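Local coordinates for viral CASP8 and FADD-like apoptosis regulator (PDB 2BBR), which inhibits death-receptor-induced apoptosis by interfering with caspase-8 recruitment and activation at the death-inducing signalling complex, and suppresses host NF-kappa-B activation, at residues 93-98 and 174-179; 159-162 and 168-171. One frame throughout, in Å; residues are numbered along the deposited sequence.

Interaction 1: 93-98 and 174-179; sequences LTRYRK and VEYEQQ. With AZI (azide ion), chain B.
Tyr176 reaches from helix 167-187 across to the first turn of helix 95-104, where Arg95 and Tyr96 meet it obliquely, both from the same side of the ring. Nearer the ring's base the methylene CG of Arg95 lies 3.5 Å from Tyr176 CD1; the two side chains run antiparallel alongside one another, the guanidinium plane turned 72° from the ring. Further out, Tyr176 OH comes to 3.4 Å from Tyr96 CB. A chi1 of 169° sends the Tyr96 ring off opposite the backbone N and away from the contact: its hydroxyl bonds to Glu144, and ring carbon CE2 sits over the centre of the Arg97 guanidinium. Water joins the two segments twice. One molecule accepts from Tyr96 N at 3.0 Å and donates to Tyr176 OH at 2.9 Å, while that hydroxyl is also hydrogen-bonded to the carbonyl of Pro151. The other accepts from Arg95 NE at 2.7 Å and gives a weak bond to Gln179 OE1. Beyond, Arg95 NH1 donates to N3 of the azide ion over 3.2 Å, and Lys98 NZ adds a weak bond to azide N2; Lys98 NZ also forms salt bridges with the Glu62 carboxylate and with the C-terminal carboxylate of His195, a residue of the histidine tag. Thr94 N-caps the helix, its OG1 accepting from Arg97 N at 3.3 Å. Direct touch is thus apolar, aliphatic carbon against phenol, whereas polar coupling within the second death effector domain runs through water; the azide, probably from the crystallisation liquor, marks a spot where two cationic side chains can hold a small anion.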
# COMPACT_ATOMS: atom_id res chain seq x y z
N LEU A 93 -0.43 9.15 2.58
CA LEU A 93 0.12 7.87 2.17
C LEU A 93 1.62 7.78 2.39
O LEU A 93 2.37 8.72 2.12
CB LEU A 93 -0.21 7.60 0.70
CG LEU A 93 -1.71 7.45 0.40
CD1 LEU A 93 -1.95 7.59 -1.08
CD2 LEU A 93 -2.23 6.13 0.93
N THR A 94 2.07 6.63 2.89
CA THR A 94 3.49 6.45 3.17
C THR A 94 4.19 5.63 2.10
O THR A 94 3.58 4.81 1.42
CB THR A 94 3.70 5.76 4.53
OG1 THR A 94 3.13 4.44 4.49
CG2 THR A 94 3.04 6.56 5.65
N ARG A 95 5.49 5.87 1.96
CA ARG A 95 6.29 5.12 1.01
C ARG A 95 6.23 3.63 1.36
O ARG A 95 6.19 2.78 0.48
CB ARG A 95 7.73 5.63 1.03
CG ARG A 95 8.72 4.79 0.24
CD ARG A 95 8.32 4.56 -1.20
NE ARG A 95 9.40 3.88 -1.90
CZ ARG A 95 9.28 3.25 -3.07
NH1 ARG A 95 8.10 3.22 -3.68
NH2 ARG A 95 10.33 2.65 -3.61
N TYR A 96 6.20 3.33 2.66
CA TYR A 96 6.12 1.94 3.10
C TYR A 96 4.91 1.22 2.50
O TYR A 96 5.05 0.17 1.87
CB TYR A 96 6.05 1.86 4.63
CG TYR A 96 5.70 0.49 5.17
CD1 TYR A 96 6.55 -0.60 4.96
CD2 TYR A 96 4.51 0.28 5.85
CE1 TYR A 96 6.22 -1.86 5.43
CE2 TYR A 96 4.17 -0.99 6.33
CZ TYR A 96 5.04 -2.05 6.11
OH TYR A 96 4.71 -3.31 6.57
N ARG A 97 3.73 1.79 2.69
CA ARG A 97 2.51 1.15 2.18
C ARG A 97 2.46 1.11 0.66
O ARG A 97 2.08 0.10 0.07
CB ARG A 97 1.27 1.88 2.71
CG ARG A 97 1.13 1.91 4.23
CD ARG A 97 0.45 0.68 4.77
NE ARG A 97 0.49 0.65 6.23
CZ ARG A 97 0.56 -0.47 6.93
NH1 ARG A 97 0.59 -1.64 6.30
NH2 ARG A 97 0.66 -0.43 8.26
N LYS A 98 2.83 2.21 0.01
CA LYS A 98 2.81 2.25 -1.44
C LYS A 98 3.79 1.24 -2.03
O LYS A 98 3.48 0.55 -3.00
CB LYS A 98 3.11 3.66 -1.94
CG LYS A 98 1.99 4.65 -1.63
CD LYS A 98 2.30 6.06 -2.13
CE LYS A 98 3.32 6.75 -1.25
NZ LYS A 98 3.79 8.03 -1.86
N VAL A 174 15.51 -3.12 0.75
CA VAL A 174 16.72 -2.75 1.49
C VAL A 174 16.95 -1.25 1.35
O VAL A 174 17.24 -0.55 2.32
CB VAL A 174 17.96 -3.51 0.97
CG1 VAL A 174 19.23 -2.91 1.57
CG2 VAL A 174 17.86 -4.99 1.34
N GLU A 175 16.81 -0.75 0.12
CA GLU A 175 17.00 0.67 -0.12
C GLU A 175 15.97 1.50 0.63
O GLU A 175 16.29 2.57 1.16
CB GLU A 175 16.94 0.96 -1.62
CG GLU A 175 18.20 0.47 -2.34
CD GLU A 175 18.16 0.71 -3.84
OE1 GLU A 175 19.20 0.50 -4.49
OE2 GLU A 175 17.09 1.10 -4.35
N TYR A 176 14.73 1.02 0.68
CA TYR A 176 13.68 1.73 1.41
C TYR A 176 14.04 1.81 2.89
O TYR A 176 13.93 2.87 3.50
CB TYR A 176 12.33 1.03 1.27
CG TYR A 176 11.36 1.50 2.33
CD1 TYR A 176 10.80 2.77 2.27
CD2 TYR A 176 11.11 0.73 3.47
CE1 TYR A 176 10.04 3.28 3.32
CE2 TYR A 176 10.35 1.23 4.53
CZ TYR A 176 9.83 2.51 4.45
OH TYR A 176 9.13 3.06 5.50
N GLU A 177 14.45 0.69 3.47
CA GLU A 177 14.77 0.69 4.89
C GLU A 177 15.90 1.65 5.19
O GLU A 177 15.87 2.36 6.20
CB GLU A 177 15.11 -0.71 5.39
CG GLU A 177 15.25 -0.75 6.91
CD GLU A 177 15.29 -2.14 7.49
OE1 GLU A 177 14.59 -3.04 6.98
OE2 GLU A 177 16.01 -2.34 8.49
N GLN A 178 16.91 1.68 4.33
CA GLN A 178 18.04 2.58 4.52
C GLN A 178 17.61 4.03 4.37
O GLN A 178 18.06 4.90 5.13
CB GLN A 178 19.15 2.25 3.52
CG GLN A 178 19.82 0.91 3.76
CD GLN A 178 20.42 0.80 5.15
OE1 GLN A 178 19.72 0.49 6.11
NE2 GLN A 178 21.71 1.09 5.26
N GLN A 179 16.73 4.31 3.42
CA GLN A 179 16.24 5.67 3.22
C GLN A 179 15.42 6.13 4.42
O GLN A 179 15.56 7.27 4.88
CB GLN A 179 15.37 5.74 1.96
CG GLN A 179 16.16 5.67 0.66
CD GLN A 179 15.27 5.58 -0.56
OE1 GLN A 179 14.28 6.29 -0.67
NE2 GLN A 179 15.64 4.70 -1.49
N1 AZI B . 5.24 7.28 -4.62
N2 AZI B . 5.40 6.28 -4.03
N3 AZI B . 5.62 5.28 -3.47
O HOH W 1 12.03 3.78 -1.14
O HOH W 2 7.15 5.07 4.88

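Interaction 2: 159-162 and 168-171; sequences DMLR and DLCQ
Arg162 and Cys170 meet at the surface side of the place where helices 155-163 and 167-187 lie against each other. Followed outward, Arg162 starts with CB 4.0 Å from Cys170 SG. The chain leaves with CG anti to the backbone N, runs on extended through CG and CD, and bends at chi3 (-59°). That bend folds the guanidinium back, so that the thiol sulfur lies over one of its faces: NE and CZ stand near the sulfur, and NH2 comes closest, 3.4 Å from Cys170 SG. At the edge of the same group, NH1 points the other way along its own helix and donates to Asp159 OD1 over 2.8 Å, a nearly straight bond (163°) that is part of a salt bridge. The aspartate oxygen lies in the guanidinium plane but is itself approached on its anti side, 28° out of the carboxylate plane. This one-turn pair, i to i+3, helps set the rotation of the guanidinium above the sulfur.

Deeper in, Leu161 faces the neighbouring helix. Its CB stands 4.0 Å from Cys170 N, and the Cys170 CB lies 4.2 Å from Leu161 CB. From there the branch CD1 reaches Leu169 CB at 3.9 Å and CD2 nears Leu169 CD1, the two leucine side chains crossing at about a right angle. Leu161 also touches Leu115 of helix 109-122, and Leu169 rests on Glu106 and Leu107. Two consecutive helices joined by a short turn, with leucines inward and charged residues outward, form a helical hairpin: here the last two helices of the second death effector domain, a helical bundle of the death-fold superfamily.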
# COMPACT_ATOMS: atom_id res chain seq x y z
N ASP A 159 14.69 -10.41 3.13
CA ASP A 159 15.35 -11.71 3.21
C ASP A 159 14.53 -12.77 2.49
O ASP A 159 15.09 -13.64 1.81
CB ASP A 159 15.52 -12.15 4.67
CG ASP A 159 16.51 -11.30 5.44
OD1 ASP A 159 17.36 -10.64 4.80
OD2 ASP A 159 16.45 -11.32 6.68
N MET A 160 13.21 -12.72 2.65
CA MET A 160 12.33 -13.68 2.00
C MET A 160 12.43 -13.53 0.49
O MET A 160 12.47 -14.52 -0.24
CB MET A 160 10.89 -13.46 2.48
CG MET A 160 10.66 -13.91 3.91
SD MET A 160 9.15 -13.25 4.67
CE MET A 160 7.90 -13.81 3.50
N LEU A 161 12.46 -12.29 0.01
CA LEU A 161 12.56 -12.03 -1.42
C LEU A 161 13.91 -12.49 -1.96
O LEU A 161 14.01 -12.97 -3.09
CB LEU A 161 12.32 -10.54 -1.69
CG LEU A 161 10.88 -10.09 -1.43
CD1 LEU A 161 10.82 -8.57 -1.31
CD2 LEU A 161 9.98 -10.59 -2.54
N ARG A 162 14.96 -12.34 -1.15
CA ARG A 162 16.29 -12.76 -1.57
C ARG A 162 16.30 -14.29 -1.73
O ARG A 162 16.86 -14.82 -2.69
CB ARG A 162 17.35 -12.34 -0.54
CG ARG A 162 18.77 -12.62 -1.00
CD ARG A 162 19.81 -12.26 0.05
NE ARG A 162 19.77 -10.85 0.43
CZ ARG A 162 19.27 -10.40 1.58
NH1 ARG A 162 18.78 -11.25 2.47
NH2 ARG A 162 19.27 -9.10 1.83
N ASP A 168 15.93 -8.14 -7.17
CA ASP A 168 15.47 -6.82 -7.58
C ASP A 168 14.48 -6.27 -6.56
O ASP A 168 14.57 -5.10 -6.16
CB ASP A 168 14.82 -6.90 -8.97
CG ASP A 168 13.65 -7.87 -9.03
OD1 ASP A 168 13.77 -9.00 -8.51
OD2 ASP A 168 12.61 -7.50 -9.61
N LEU A 169 13.55 -7.11 -6.12
CA LEU A 169 12.55 -6.69 -5.13
C LEU A 169 13.22 -6.55 -3.77
O LEU A 169 12.90 -5.64 -3.00
CB LEU A 169 11.41 -7.71 -5.08
CG LEU A 169 10.67 -7.89 -6.41
CD1 LEU A 169 9.58 -8.94 -6.25
CD2 LEU A 169 10.07 -6.57 -6.87
N CYS A 170 14.14 -7.45 -3.46
CA CYS A 170 14.88 -7.38 -2.21
C CYS A 170 15.57 -6.02 -2.12
O CYS A 170 15.48 -5.34 -1.10
CB CYS A 170 15.94 -8.49 -2.15
SG CYS A 170 17.07 -8.39 -0.73
N GLN A 171 16.24 -5.64 -3.19
CA GLN A 171 16.95 -4.36 -3.23
C GLN A 171 16.02 -3.18 -2.99
O GLN A 171 16.40 -2.23 -2.30
CB GLN A 171 17.68 -4.20 -4.56
CG GLN A 171 18.49 -2.92 -4.64
CD GLN A 171 19.28 -2.82 -5.93
OE1 GLN A 171 19.13 -1.87 -6.69
NE2 GLN A 171 20.12 -3.82 -6.18

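How the interactions relate
Both interactions use helix 167-187, at adjoining places along it: residues 168-171 pack on the preceding helix 155-163, and residues 174-179 on helix 95-104, which opens the same death effector domain. Interaction 2 is therefore a local hairpin contact, nested within the long chain loop that interaction 1 closes, and their centres lie about 14 Å apart. Each is largely buried but has a polar margin. Interaction 1, nearer the centre of the chain, relies on one tyrosine ring laid against aliphatic carbons and on bridging waters, with an anion at its edge; interaction 2 buries more surface through leucines, a thiol and an arginine side chain, bordered by a salt bridge within one helix.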